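Local coordinates for major capsid protein (Human herpesvirus 1, PDB 1NO7) that builds the herpesvirus icosahedral capsid shell as its main subunit, the upper domain probably forming the outward-projecting part of each capsomer, at residues A39-P44 with L544-F549; D50-F55 with L539-L544; V198-T203 with V434-P439; A175-L180 with C211-N216. All blocks are in the same frame, centred on the assembly; numbering follows the deposited sequence.

Contact 1 (A39-P44 with L544-F549); sequences AYVAAP and LGANYF
The Phe549 ring receives Val41 over one face: CG2 sits 4.3 Å above the ring plane, displaced toward the rim, and its closest ring atom is CD1. The carbonyl O of Ala39 approaches the same ring obliquely, near CE1. A second flat group, the ring of Tyr548, has the backbone N of Ala39 obliquely beside it at 4.3 Å from CD1, and it stacks on Phe100 beyond the two segments. Two aromatic side chains thus bracket one backbone residue, Ala39, whose own methyl points away from them.

Val41 is the main side chain of 39-44 to enter the contact. Its CG1 lies anti to the backbone N (chi1 160°), which leaves CG2 as the branch that reaches the Ala546 methyl, 3.3 Å from Ala546 CB, and the carbonyl carbon of Gly545, 3.9 Å from Gly545 C. Gly545 has phi 122°, a region glycine readily adopts. Beyond Ala546 the chain folds back in a type I beta-turn closed by Phe549 N donating to Ala546 O at 2.9 Å, and this turn brings the Phe549 ring round so that its face meets Val41 CG2.

The pairing joins the loop before helix 48-56 to the loop before helix 554-562. Phe549 also bonds through its backbone to Phe479 of strand 478-483, tying the second loop to the beta structure. With no hydrogen bond between the segments, and all the touching residues buried, cohesion here rests on apolar contact and on aromatic rings met obliquely by backbone atoms of Ala39.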
loop_
_atom_site.group_PDB
_atom_site.type_symbol
_atom_site.label_atom_id
_atom_site.label_comp_id
_atom_site.label_asym_id
_atom_site.label_seq_id
_atom_site.Cartn_x
_atom_site.Cartn_y
_atom_site.Cartn_z
ATOM N N ALA A 39 -4.315 9.448 19.793
ATOM C CA ALA A 39 -5.556 9.037 20.437
ATOM C C ALA A 39 -6.833 9.235 19.641
ATOM O O ALA A 39 -7.728 8.389 19.700
ATOM C CB ALA A 39 -5.687 9.730 21.788
ATOM N N TYR A 40 -6.922 10.342 18.905
ATOM C CA TYR A 40 -8.123 10.651 18.123
ATOM C C TYR A 40 -8.235 9.987 16.750
ATOM O O TYR A 40 -7.234 9.652 16.118
ATOM C CB TYR A 40 -8.245 12.155 17.940
ATOM C CG TYR A 40 -9.637 12.603 17.567
ATOM C CD1 TYR A 40 -10.737 12.219 18.330
ATOM C CD2 TYR A 40 -9.847 13.479 16.507
ATOM C CE1 TYR A 40 -12.014 12.703 18.058
ATOM C CE2 TYR A 40 -11.123 13.972 16.224
ATOM C CZ TYR A 40 -12.201 13.583 17.008
ATOM O OH TYR A 40 -13.457 14.104 16.772
ATOM N N VAL A 41 -9.473 9.808 16.294
ATOM C CA VAL A 41 -9.736 9.205 14.990
ATOM C C VAL A 41 -10.906 9.915 14.311
ATOM O O VAL A 41 -12.065 9.773 14.726
ATOM C CB VAL A 41 -10.053 7.680 15.109
ATOM C CG1 VAL A 41 -10.806 7.189 13.857
ATOM C CG2 VAL A 41 -8.745 6.894 15.270
ATOM N N ALA A 42 -10.587 10.677 13.264
ATOM C CA ALA A 42 -11.579 11.432 12.497
ATOM C C ALA A 42 -12.333 10.576 11.470
ATOM O O ALA A 42 -12.027 9.396 11.259
ATOM C CB ALA A 42 -10.900 12.613 11.796
ATOM N N ALA A 43 -13.334 11.183 10.842
ATOM C CA ALA A 43 -14.123 10.501 9.830
ATOM C C ALA A 43 -13.848 11.149 8.467
ATOM O O ALA A 43 -13.619 12.362 8.374
ATOM C CB ALA A 43 -15.597 10.587 10.181
ATOM N N PRO A 44 -13.862 10.340 7.394
ATOM C CA PRO A 44 -13.621 10.748 6.006
ATOM C C PRO A 44 -14.121 12.140 5.608
ATOM O O PRO A 44 -15.323 12.416 5.621
ATOM C CB PRO A 44 -14.290 9.633 5.219
ATOM C CG PRO A 44 -13.937 8.435 6.047
ATOM C CD PRO A 44 -14.242 8.917 7.453
ATOM N N LEU A 544 -7.804 8.845 8.663
ATOM C CA LEU A 544 -7.403 7.514 8.208
ATOM C C LEU A 544 -7.001 6.576 9.337
ATOM O O LEU A 544 -6.516 5.471 9.081
ATOM C CB LEU A 544 -6.237 7.628 7.215
ATOM C CG LEU A 544 -6.514 8.118 5.786
ATOM C CD1 LEU A 544 -5.268 8.767 5.187
ATOM C CD2 LEU A 544 -6.979 6.935 4.947
ATOM N N GLY A 545 -7.191 7.020 10.578
ATOM C CA GLY A 545 -6.840 6.193 11.722
ATOM C C GLY A 545 -5.838 6.825 12.675
ATOM O O GLY A 545 -5.185 7.819 12.344
ATOM N N ALA A 546 -5.727 6.241 13.867
ATOM C CA ALA A 546 -4.805 6.720 14.903
ATOM C C ALA A 546 -3.966 5.559 15.440
ATOM O O ALA A 546 -4.444 4.418 15.525
ATOM C CB ALA A 546 -5.583 7.371 16.039
ATOM N N ASN A 547 -2.726 5.853 15.821
ATOM C CA ASN A 547 -1.833 4.809 16.314
ATOM C C ASN A 547 -2.403 3.865 17.356
ATOM O O ASN A 547 -2.265 2.641 17.243
ATOM C CB ASN A 547 -0.554 5.395 16.896
ATOM C CG ASN A 547 0.336 4.318 17.487
ATOM O OD1 ASN A 547 -0.012 3.695 18.487
ATOM N ND2 ASN A 547 1.476 4.074 16.856
ATOM N N TYR A 548 -3.015 4.424 18.393
ATOM C CA TYR A 548 -3.565 3.591 19.443
ATOM C C TYR A 548 -4.752 2.739 19.023
ATOM O O TYR A 548 -5.369 2.097 19.870
ATOM C CB TYR A 548 -3.914 4.446 20.662
ATOM C CG TYR A 548 -2.688 4.846 21.469
ATOM C CD1 TYR A 548 -2.482 6.173 21.861
ATOM C CD2 TYR A 548 -1.718 3.907 21.815
ATOM C CE1 TYR A 548 -1.328 6.557 22.578
ATOM C CE2 TYR A 548 -0.569 4.281 22.526
ATOM C CZ TYR A 548 -0.386 5.607 22.899
ATOM O OH TYR A 548 0.746 5.991 23.588
ATOM N N PHE A 549 -5.076 2.714 17.728
ATOM C CA PHE A 549 -6.187 1.876 17.268
ATOM C C PHE A 549 -5.843 0.986 16.065
ATOM O O PHE A 549 -6.599 0.061 15.732
ATOM C CB PHE A 549 -7.407 2.718 16.930
ATOM C CG PHE A 549 -7.902 3.564 18.065
ATOM C CD1 PHE A 549 -7.131 4.615 18.564
ATOM C CD2 PHE A 549 -9.180 3.369 18.580
ATOM C CE1 PHE A 549 -7.630 5.468 19.550
ATOM C CE2 PHE A 549 -9.694 4.221 19.572
ATOM C CZ PHE A 549 -8.918 5.270 20.053
#

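Contact 2 (D50-F55 with L539-L544); sequences DMQQLF and LVPPAL
Phe55, on helix 48-56, lies against the Pro541-Pro542 pair, which opens a type I beta-turn over residues 541-544: a helix packed on a proline-led turn within this alpha plus beta domain. The Phe55 ring and Pro542 cross obliquely in a CH-pi contact. Pro542 CD stands 3.3 Å from the centroid of the Phe55 ring and 14° off its normal, so it is over the centre of the face. Pro541 instead crosses Phe55 at about a right angle, its CG 3.7 Å from Phe55 CD2. With CG anti to the helix backbone N (chi1 172°), Phe55 projects toward the turn, with Pro542 over its face and the Leu539 carbonyl at its edge, near the ring plane. Trp59 adds an edge-to-face ring partner.

One turn earlier, Gln52 also meets Pro541 at about a right angle, its chain bent at chi2 so that Gln52 NE2 comes to 3.8 Å from Pro541 CG. At the start of the segment, Met51 runs along the far end of the turn, with SD near Leu544 CG and CG 4.4 Å from Ala543 CB.

The one close polar pair is not a hydrogen bond: Gln52 NE2 stands 3.3 Å from Leu539 O at a poor angle.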
loop_
_atom_site.group_PDB
_atom_site.type_symbol
_atom_site.label_atom_id
_atom_site.label_comp_id
_atom_site.label_asym_id
_atom_site.label_seq_id
_atom_site.Cartn_x
_atom_site.Cartn_y
_atom_site.Cartn_z
ATOM N N ASP A 50 -7.372 16.261 -0.866
ATOM C CA ASP A 50 -7.352 17.456 -0.026
ATOM C C ASP A 50 -7.131 17.058 1.421
ATOM O O ASP A 50 -6.447 17.749 2.177
ATOM C CB ASP A 50 -8.668 18.217 -0.133
ATOM C CG ASP A 50 -8.538 19.473 -0.952
ATOM O OD1 ASP A 50 -7.539 20.204 -0.742
ATOM O OD2 ASP A 50 -9.433 19.727 -1.788
ATOM N N MET A 51 -7.744 15.936 1.783
ATOM C CA MET A 51 -7.669 15.345 3.113
ATOM C C MET A 51 -6.407 15.732 3.886
ATOM O O MET A 51 -6.453 16.514 4.833
ATOM C CB MET A 51 -7.734 13.835 2.951
ATOM C CG MET A 51 -7.998 13.066 4.202
ATOM S SD MET A 51 -8.573 11.452 3.674
ATOM C CE MET A 51 -10.294 11.886 3.113
ATOM N N GLN A 52 -5.285 15.165 3.471
ATOM C CA GLN A 52 -3.987 15.429 4.089
ATOM C C GLN A 52 -3.702 16.900 4.424
ATOM O O GLN A 52 -2.955 17.191 5.368
ATOM C CB GLN A 52 -2.874 14.911 3.178
ATOM C CG GLN A 52 -1.902 13.936 3.826
ATOM C CD GLN A 52 -0.958 14.583 4.819
ATOM O OE1 GLN A 52 -0.595 15.765 4.690
ATOM N NE2 GLN A 52 -0.536 13.805 5.810
ATOM N N GLN A 53 -4.258 17.829 3.645
ATOM C CA GLN A 53 -4.023 19.255 3.901
ATOM C C GLN A 53 -4.970 19.773 4.968
ATOM O O GLN A 53 -4.560 20.474 5.894
ATOM C CB GLN A 53 -4.187 20.079 2.620
ATOM C CG GLN A 53 -2.861 20.548 2.056
ATOM C CD GLN A 53 -1.913 21.006 3.154
ATOM O OE1 GLN A 53 -2.253 21.866 3.966
ATOM N NE2 GLN A 53 -0.720 20.427 3.185
ATOM N N LEU A 54 -6.242 19.426 4.821
ATOM C CA LEU A 54 -7.260 19.814 5.776
ATOM C C LEU A 54 -6.740 19.440 7.167
ATOM O O LEU A 54 -7.076 20.090 8.166
ATOM C CB LEU A 54 -8.542 19.052 5.457
ATOM C CG LEU A 54 -9.755 19.232 6.357
ATOM C CD1 LEU A 54 -10.125 20.707 6.409
ATOM C CD2 LEU A 54 -10.896 18.363 5.829
ATOM N N PHE A 55 -5.909 18.395 7.194
ATOM C CA PHE A 55 -5.283 17.852 8.407
ATOM C C PHE A 55 -4.230 18.803 8.994
ATOM O O PHE A 55 -4.440 19.377 10.066
ATOM C CB PHE A 55 -4.671 16.478 8.059
ATOM C CG PHE A 55 -3.816 15.852 9.148
ATOM C CD1 PHE A 55 -3.949 16.211 10.482
ATOM C CD2 PHE A 55 -2.906 14.845 8.820
ATOM C CE1 PHE A 55 -3.188 15.573 11.471
ATOM C CE2 PHE A 55 -2.146 14.205 9.798
ATOM C CZ PHE A 55 -2.287 14.569 11.122
ATOM N N LEU A 539 2.833 11.198 10.095
ATOM C CA LEU A 539 1.681 12.097 9.945
ATOM C C LEU A 539 0.398 11.500 9.365
ATOM O O LEU A 539 -0.315 12.182 8.627
ATOM C CB LEU A 539 2.061 13.317 9.091
ATOM C CG LEU A 539 3.010 14.367 9.678
ATOM C CD1 LEU A 539 2.483 14.748 11.047
ATOM C CD2 LEU A 539 4.455 13.835 9.763
ATOM N N VAL A 540 0.087 10.251 9.697
ATOM C CA VAL A 540 -1.140 9.641 9.179
ATOM C C VAL A 540 -2.406 10.390 9.632
ATOM O O VAL A 540 -2.734 10.405 10.824
ATOM C CB VAL A 540 -1.262 8.169 9.621
ATOM C CG1 VAL A 540 -2.629 7.606 9.223
ATOM C CG2 VAL A 540 -0.144 7.348 8.985
ATOM N N PRO A 541 -3.139 11.003 8.678
ATOM C CA PRO A 541 -4.371 11.765 8.916
ATOM C C PRO A 541 -5.343 11.094 9.878
ATOM O O PRO A 541 -5.746 9.940 9.675
ATOM C CB PRO A 541 -4.967 11.891 7.519
ATOM C CG PRO A 541 -3.764 12.012 6.671
ATOM C CD PRO A 541 -2.869 10.919 7.230
ATOM N N PRO A 542 -5.744 11.814 10.938
ATOM C CA PRO A 542 -6.681 11.226 11.897
ATOM C C PRO A 542 -7.916 10.688 11.197
ATOM O O PRO A 542 -8.632 9.864 11.757
ATOM C CB PRO A 542 -6.997 12.387 12.842
ATOM C CG PRO A 542 -6.758 13.598 11.998
ATOM C CD PRO A 542 -5.496 13.229 11.248
ATOM N N ALA A 543 -8.166 11.144 9.973
ATOM C CA ALA A 543 -9.322 10.668 9.211
ATOM C C ALA A 543 -9.080 9.226 8.740
ATOM O O ALA A 543 -10.029 8.476 8.470
ATOM C CB ALA A 543 -9.577 11.585 8.008
ATOM N N LEU A 544 -7.804 8.845 8.663
ATOM C CA LEU A 544 -7.403 7.514 8.208
ATOM C C LEU A 544 -7.001 6.576 9.337
ATOM O O LEU A 544 -6.516 5.471 9.081
ATOM C CB LEU A 544 -6.237 7.628 7.215
ATOM C CG LEU A 544 -6.514 8.118 5.786
ATOM C CD1 LEU A 544 -5.268 8.767 5.187
ATOM C CD2 LEU A 544 -6.979 6.935 4.947
#

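Contact 3 (V198-T203 with V434-P439)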
loop_
_atom_site.group_PDB
_atom_site.type_symbol
_atom_site.label_atom_id
_atom_site.label_comp_id
_atom_site.label_asym_id
_atom_site.label_seq_id
_atom_site.Cartn_x
_atom_site.Cartn_y
_atom_site.Cartn_z
ATOM N N VAL A 198 4.789 -2.830 -21.478
ATOM C CA VAL A 198 5.410 -3.177 -20.204
ATOM C C VAL A 198 6.709 -3.959 -20.368
ATOM O O VAL A 198 7.765 -3.546 -19.863
ATOM C CB VAL A 198 4.472 -4.020 -19.339
ATOM C CG1 VAL A 198 5.272 -4.702 -18.251
ATOM C CG2 VAL A 198 3.383 -3.136 -18.731
ATOM N N VAL A 199 6.629 -5.088 -21.067
ATOM C CA VAL A 199 7.809 -5.913 -21.267
ATOM C C VAL A 199 8.984 -5.019 -21.643
ATOM O O VAL A 199 10.123 -5.266 -21.243
ATOM C CB VAL A 199 7.614 -6.963 -22.386
ATOM C CG1 VAL A 199 8.803 -7.918 -22.381
ATOM C CG2 VAL A 199 6.307 -7.737 -22.189
ATOM N N GLN A 200 8.693 -3.964 -22.401
ATOM C CA GLN A 200 9.741 -3.038 -22.813
ATOM C C GLN A 200 10.340 -2.283 -21.610
ATOM O O GLN A 200 11.560 -2.354 -21.367
ATOM C CB GLN A 200 9.192 -2.028 -23.826
ATOM C CG GLN A 200 8.506 -2.650 -25.043
ATOM C CD GLN A 200 8.921 -1.977 -26.345
ATOM O OE1 GLN A 200 8.875 -0.749 -26.467
ATOM N NE2 GLN A 200 9.331 -2.781 -27.321
ATOM N N CYS A 201 9.485 -1.566 -20.873
ATOM C CA CYS A 201 9.926 -0.802 -19.700
ATOM C C CYS A 201 10.778 -1.662 -18.793
ATOM O O CYS A 201 11.920 -1.309 -18.458
ATOM C CB CYS A 201 8.739 -0.327 -18.882
ATOM S SG CYS A 201 7.547 0.555 -19.856
ATOM N N ILE A 202 10.217 -2.796 -18.388
ATOM C CA ILE A 202 10.951 -3.673 -17.502
ATOM C C ILE A 202 12.325 -4.039 -18.059
ATOM O O ILE A 202 13.334 -3.882 -17.364
ATOM C CB ILE A 202 10.179 -4.955 -17.215
ATOM C CG1 ILE A 202 8.811 -4.602 -16.593
ATOM C CG2 ILE A 202 11.049 -5.865 -16.328
ATOM C CD1 ILE A 202 7.941 -5.812 -16.220
ATOM N N THR A 203 12.370 -4.516 -19.306
ATOM C CA THR A 203 13.657 -4.899 -19.888
ATOM C C THR A 203 14.540 -3.684 -19.962
ATOM O O THR A 203 15.714 -3.718 -19.589
ATOM C CB THR A 203 13.526 -5.466 -21.289
ATOM O OG1 THR A 203 12.314 -6.231 -21.408
ATOM C CG2 THR A 203 14.720 -6.377 -21.559
ATOM N N VAL A 434 14.337 5.238 -20.481
ATOM C CA VAL A 434 13.507 4.111 -20.904
ATOM C C VAL A 434 13.455 4.009 -22.445
ATOM O O VAL A 434 13.399 5.033 -23.133
ATOM C CB VAL A 434 12.093 4.325 -20.431
ATOM C CG1 VAL A 434 11.188 3.225 -20.986
ATOM C CG2 VAL A 434 12.077 4.371 -18.916
ATOM N N VAL A 435 13.443 2.789 -22.983
ATOM C CA VAL A 435 13.396 2.607 -24.437
ATOM C C VAL A 435 12.157 1.864 -24.911
ATOM O O VAL A 435 12.091 0.633 -24.866
ATOM C CB VAL A 435 14.638 1.861 -24.933
ATOM C CG1 VAL A 435 14.498 1.514 -26.413
ATOM C CG2 VAL A 435 15.848 2.743 -24.704
ATOM N N VAL A 436 11.177 2.624 -25.380
ATOM C CA VAL A 436 9.932 2.057 -25.864
ATOM C C VAL A 436 9.643 2.520 -27.291
ATOM O O VAL A 436 9.623 3.727 -27.542
ATOM C CB VAL A 436 8.783 2.503 -24.989
ATOM C CG1 VAL A 436 7.468 2.102 -25.616
ATOM C CG2 VAL A 436 8.935 1.900 -23.629
ATOM N N ASP A 437 9.406 1.575 -28.211
ATOM C CA ASP A 437 9.115 1.914 -29.603
ATOM C C ASP A 437 7.677 2.432 -29.800
ATOM O O ASP A 437 6.844 2.386 -28.878
ATOM C CB ASP A 437 9.366 0.711 -30.517
ATOM C CG ASP A 437 8.357 -0.405 -30.311
ATOM O OD1 ASP A 437 7.147 -0.108 -30.170
ATOM O OD2 ASP A 437 8.777 -1.586 -30.307
ATOM N N GLY A 438 7.404 2.920 -31.014
ATOM C CA GLY A 438 6.108 3.485 -31.358
ATOM C C GLY A 438 4.854 2.653 -31.125
ATOM O O GLY A 438 3.961 3.088 -30.402
ATOM N N PRO A 439 4.742 1.461 -31.727
ATOM C CA PRO A 439 3.546 0.634 -31.533
ATOM C C PRO A 439 3.243 0.455 -30.049
ATOM O O PRO A 439 2.096 0.632 -29.609
ATOM C CB PRO A 439 3.926 -0.686 -32.204
ATOM C CG PRO A 439 4.897 -0.264 -33.266
ATOM C CD PRO A 439 5.745 0.750 -32.537
#
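Asp437 OD2 is gripped by two groups: Gln200 NE2 donates to it across the contact at 3.3 Å, and Arg196, one turn earlier on the same helix as Gln200, forms a salt bridge to it through NH2. The Gln200 bond comes from above the carboxylate, its donor 66° out of the carboxylate plane; the amide and carboxylate planes are themselves steeply inclined to each other. The other end of the same amide is better aligned. Asp437 N donates to Gln200 OE1 at 3.0 Å, lying in the carbonyl plane with a C=O...N angle of 147°. One glutamine amide therefore holds both the backbone and the side chain of Asp437, which fixes which way round its oxygen and nitrogen face.

Gln200 reaches across because its chain bends at chi2, carrying OE1 over Val436, where it lies 3.3 Å from Val436 CG1. Asp437 has CG between its backbone N and carbonyl carbon (chi1 69°), a rotamer that suits its N-cap position: OD1 takes the backbone N of Ala440 at the start of helix 438-442. The carboxylate thus serves a helix start and an arginine together, and the nearby positive charge would be expected to keep it ionised.

Apolar packing continues beside this polar end. Cys201 SG touches Val436 CG2 at 4.2 Å, and Val434 CG1 lies 4.4 Å from Cys201 CA.

The extended residues 434-436 run along helix 195-208 and lead into helix 438-442, with Phe429 of helix 425-431 against Val434 and Val436, and with helix 176-183 touching Cys201 and Val434.

Contact 4 (A175-L180 with C211-N216); sequences AVFYLL and CAAFVN
The Phe214 ring is the bump of this contact, and the hollow it enters is formed on helix 176-183 by Phe177, its carbonyl O included, and Leu180, three residues apart. The leading edge of the ring does the touching: Phe214 CE2 is 4.0 Å from Phe177 CB and 3.5 Å from Phe177 O, which approaches the ring obliquely, while Leu180 CB lies at the Phe214 edge, near its plane, 4.3 Å from CE2. Phe214 has CG anti to its carbonyl carbon (chi1 -57°), which swings the ring toward the helix although its CB does not point there. Phe214 CZ sits over one face of the Phe177 ring, 4.1 Å from Phe177 CG. The two rings are nearly parallel, with planes at 19°, but offset, with centroids 5.1 Å apart and little overlap.

Phe177 packs beside Ala213, with CE2 4.3 Å from Ala213 CB; Ala213 is poorly ordered, so this detail is less certain. Tyr173 and Tyr205 meet the Phe177 ring edge-to-face. At the other end of the loop, the Tyr178 ring approaches Asn216 obliquely, with CE2 4.2 Å from Asn216 ND2.

Asn216 ND2 hydrogen-bonds to Leu488 O and Gln181 OE1, while the hydroxyls of Tyr173 and Tyr240 bond to Ala213 O and Phe214 N. The two segments thus adhere by apolar and aromatic contact, and these three polar groups bond outside the pair.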
loop_
_atom_site.group_PDB
_atom_site.type_symbol
_atom_site.label_atom_id
_atom_site.label_comp_id
_atom_site.label_asym_id
_atom_site.label_seq_id
_atom_site.Cartn_x
_atom_site.Cartn_y
_atom_site.Cartn_z
ATOM N N ALA A 175 9.834 7.893 -13.575
ATOM C CA ALA A 175 8.513 8.314 -13.167
ATOM C C ALA A 175 7.456 7.610 -14.005
ATOM O O ALA A 175 6.479 7.083 -13.471
ATOM C CB ALA A 175 8.384 9.796 -13.330
ATOM N N VAL A 176 7.654 7.611 -15.321
ATOM C CA VAL A 176 6.722 6.976 -16.251
ATOM C C VAL A 176 6.011 5.761 -15.633
ATOM O O VAL A 176 4.771 5.653 -15.660
ATOM C CB VAL A 176 7.467 6.534 -17.501
ATOM C CG1 VAL A 176 6.489 6.051 -18.541
ATOM C CG2 VAL A 176 8.299 7.684 -18.021
ATOM N N PHE A 177 6.814 4.861 -15.063
ATOM C CA PHE A 177 6.324 3.641 -14.418
ATOM C C PHE A 177 5.145 3.881 -13.475
ATOM O O PHE A 177 4.188 3.103 -13.465
ATOM C CB PHE A 177 7.469 2.974 -13.659
ATOM C CG PHE A 177 8.579 2.466 -14.551
ATOM C CD1 PHE A 177 8.603 2.771 -15.904
ATOM C CD2 PHE A 177 9.606 1.678 -14.029
ATOM C CE1 PHE A 177 9.632 2.299 -16.722
ATOM C CE2 PHE A 177 10.647 1.196 -14.839
ATOM C CZ PHE A 177 10.658 1.508 -16.186
ATOM N N TYR A 178 5.212 4.941 -12.673
ATOM C CA TYR A 178 4.099 5.242 -11.767
ATOM C C TYR A 178 2.855 5.559 -12.595
ATOM O O TYR A 178 1.799 4.924 -12.411
ATOM C CB TYR A 178 4.393 6.445 -10.856
ATOM C CG TYR A 178 5.466 6.216 -9.803
ATOM C CD1 TYR A 178 6.795 6.545 -10.054
ATOM C CD2 TYR A 178 5.149 5.671 -8.551
ATOM C CE1 TYR A 178 7.791 6.337 -9.082
ATOM C CE2 TYR A 178 6.141 5.460 -7.570
ATOM C CZ TYR A 178 7.461 5.797 -7.845
ATOM O OH TYR A 178 8.459 5.596 -6.904
ATOM N N LEU A 179 2.973 6.528 -13.513
ATOM C CA LEU A 179 1.820 6.893 -14.345
ATOM C C LEU A 179 1.299 5.637 -15.045
ATOM O O LEU A 179 0.078 5.421 -15.104
ATOM C CB LEU A 179 2.184 7.964 -15.383
ATOM C CG LEU A 179 2.885 9.219 -14.862
ATOM C CD1 LEU A 179 4.327 8.825 -14.498
ATOM C CD2 LEU A 179 2.877 10.339 -15.918
ATOM N N LEU A 180 2.216 4.816 -15.565
ATOM C CA LEU A 180 1.810 3.582 -16.228
ATOM C C LEU A 180 1.002 2.745 -15.242
ATOM O O LEU A 180 -0.142 2.356 -15.534
ATOM C CB LEU A 180 3.024 2.778 -16.693
ATOM C CG LEU A 180 3.530 3.119 -18.093
ATOM C CD1 LEU A 180 4.563 2.045 -18.570
ATOM C CD2 LEU A 180 2.309 3.191 -19.029
ATOM N N CYS A 211 17.254 -3.903 -11.750
ATOM C CA CYS A 211 16.200 -3.598 -10.768
ATOM C C CYS A 211 14.796 -3.953 -11.237
ATOM O O CYS A 211 14.377 -3.583 -12.340
ATOM C CB CYS A 211 16.198 -2.115 -10.431
ATOM S SG CYS A 211 17.783 -1.525 -9.872
ATOM N N ALA A 212 14.056 -4.652 -10.387
ATOM C CA ALA A 212 12.697 -5.048 -10.725
ATOM C C ALA A 212 11.902 -3.795 -11.056
ATOM O O ALA A 212 11.871 -2.841 -10.277
ATOM C CB ALA A 212 12.073 -5.769 -9.568
ATOM N N ALA A 213 11.276 -3.811 -12.226
ATOM C CA ALA A 213 10.489 -2.689 -12.713
ATOM C C ALA A 213 9.334 -2.213 -11.828
ATOM O O ALA A 213 9.387 -1.089 -11.336
ATOM C CB ALA A 213 9.975 -2.997 -14.106
ATOM N N PHE A 214 8.304 -3.027 -11.592
ATOM C CA PHE A 214 7.189 -2.504 -10.793
ATOM C C PHE A 214 6.935 -3.067 -9.381
ATOM O O PHE A 214 5.769 -3.159 -8.953
ATOM C CB PHE A 214 5.894 -2.615 -11.582
ATOM C CG PHE A 214 5.931 -1.918 -12.906
ATOM C CD1 PHE A 214 6.765 -2.378 -13.928
ATOM C CD2 PHE A 214 5.117 -0.804 -13.145
ATOM C CE1 PHE A 214 6.794 -1.752 -15.161
ATOM C CE2 PHE A 214 5.133 -0.158 -14.383
ATOM C CZ PHE A 214 5.972 -0.631 -15.395
ATOM N N VAL A 215 7.998 -3.413 -8.648
ATOM C CA VAL A 215 7.871 -3.970 -7.289
ATOM C C VAL A 215 6.975 -3.190 -6.307
ATOM O O VAL A 215 6.588 -3.720 -5.258
ATOM C CB VAL A 215 9.221 -4.067 -6.636
ATOM C CG1 VAL A 215 10.119 -4.953 -7.451
ATOM C CG2 VAL A 215 9.812 -2.664 -6.518
ATOM N N ASN A 216 6.657 -1.936 -6.624
ATOM C CA ASN A 216 5.821 -1.136 -5.734
ATOM C C ASN A 216 4.316 -1.469 -5.851
ATOM O O ASN A 216 3.465 -0.804 -5.237
ATOM C CB ASN A 216 6.073 0.368 -5.981
ATOM C CG ASN A 216 5.162 0.958 -7.050
ATOM O OD1 ASN A 216 5.273 0.634 -8.242
ATOM N ND2 ASN A 216 4.247 1.829 -6.622
#

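The four contacts form two clusters. Contacts 1 and 2, with centres 10 Å apart, share Leu544 and are probably joined by a backbone hydrogen bond, Ala42 N to Pro542 O at 2.6 Å; contact 2 is nested within the chain loop that contact 1 closes. Contacts 3 and 4, with centres 12 Å apart, meet through helix 195-208: Ile202 CG1 lies 3.8 Å from Phe214 CE1 and Cys201 CB 3.5 Å from Phe177 CE1. Their segments alternate along the chain. Between clusters the nearest atoms, those of contacts 2 and 4, are about 16 Å apart, and contacts 1 and 3 have centres about 42 Å apart on opposite sides of the chain centre.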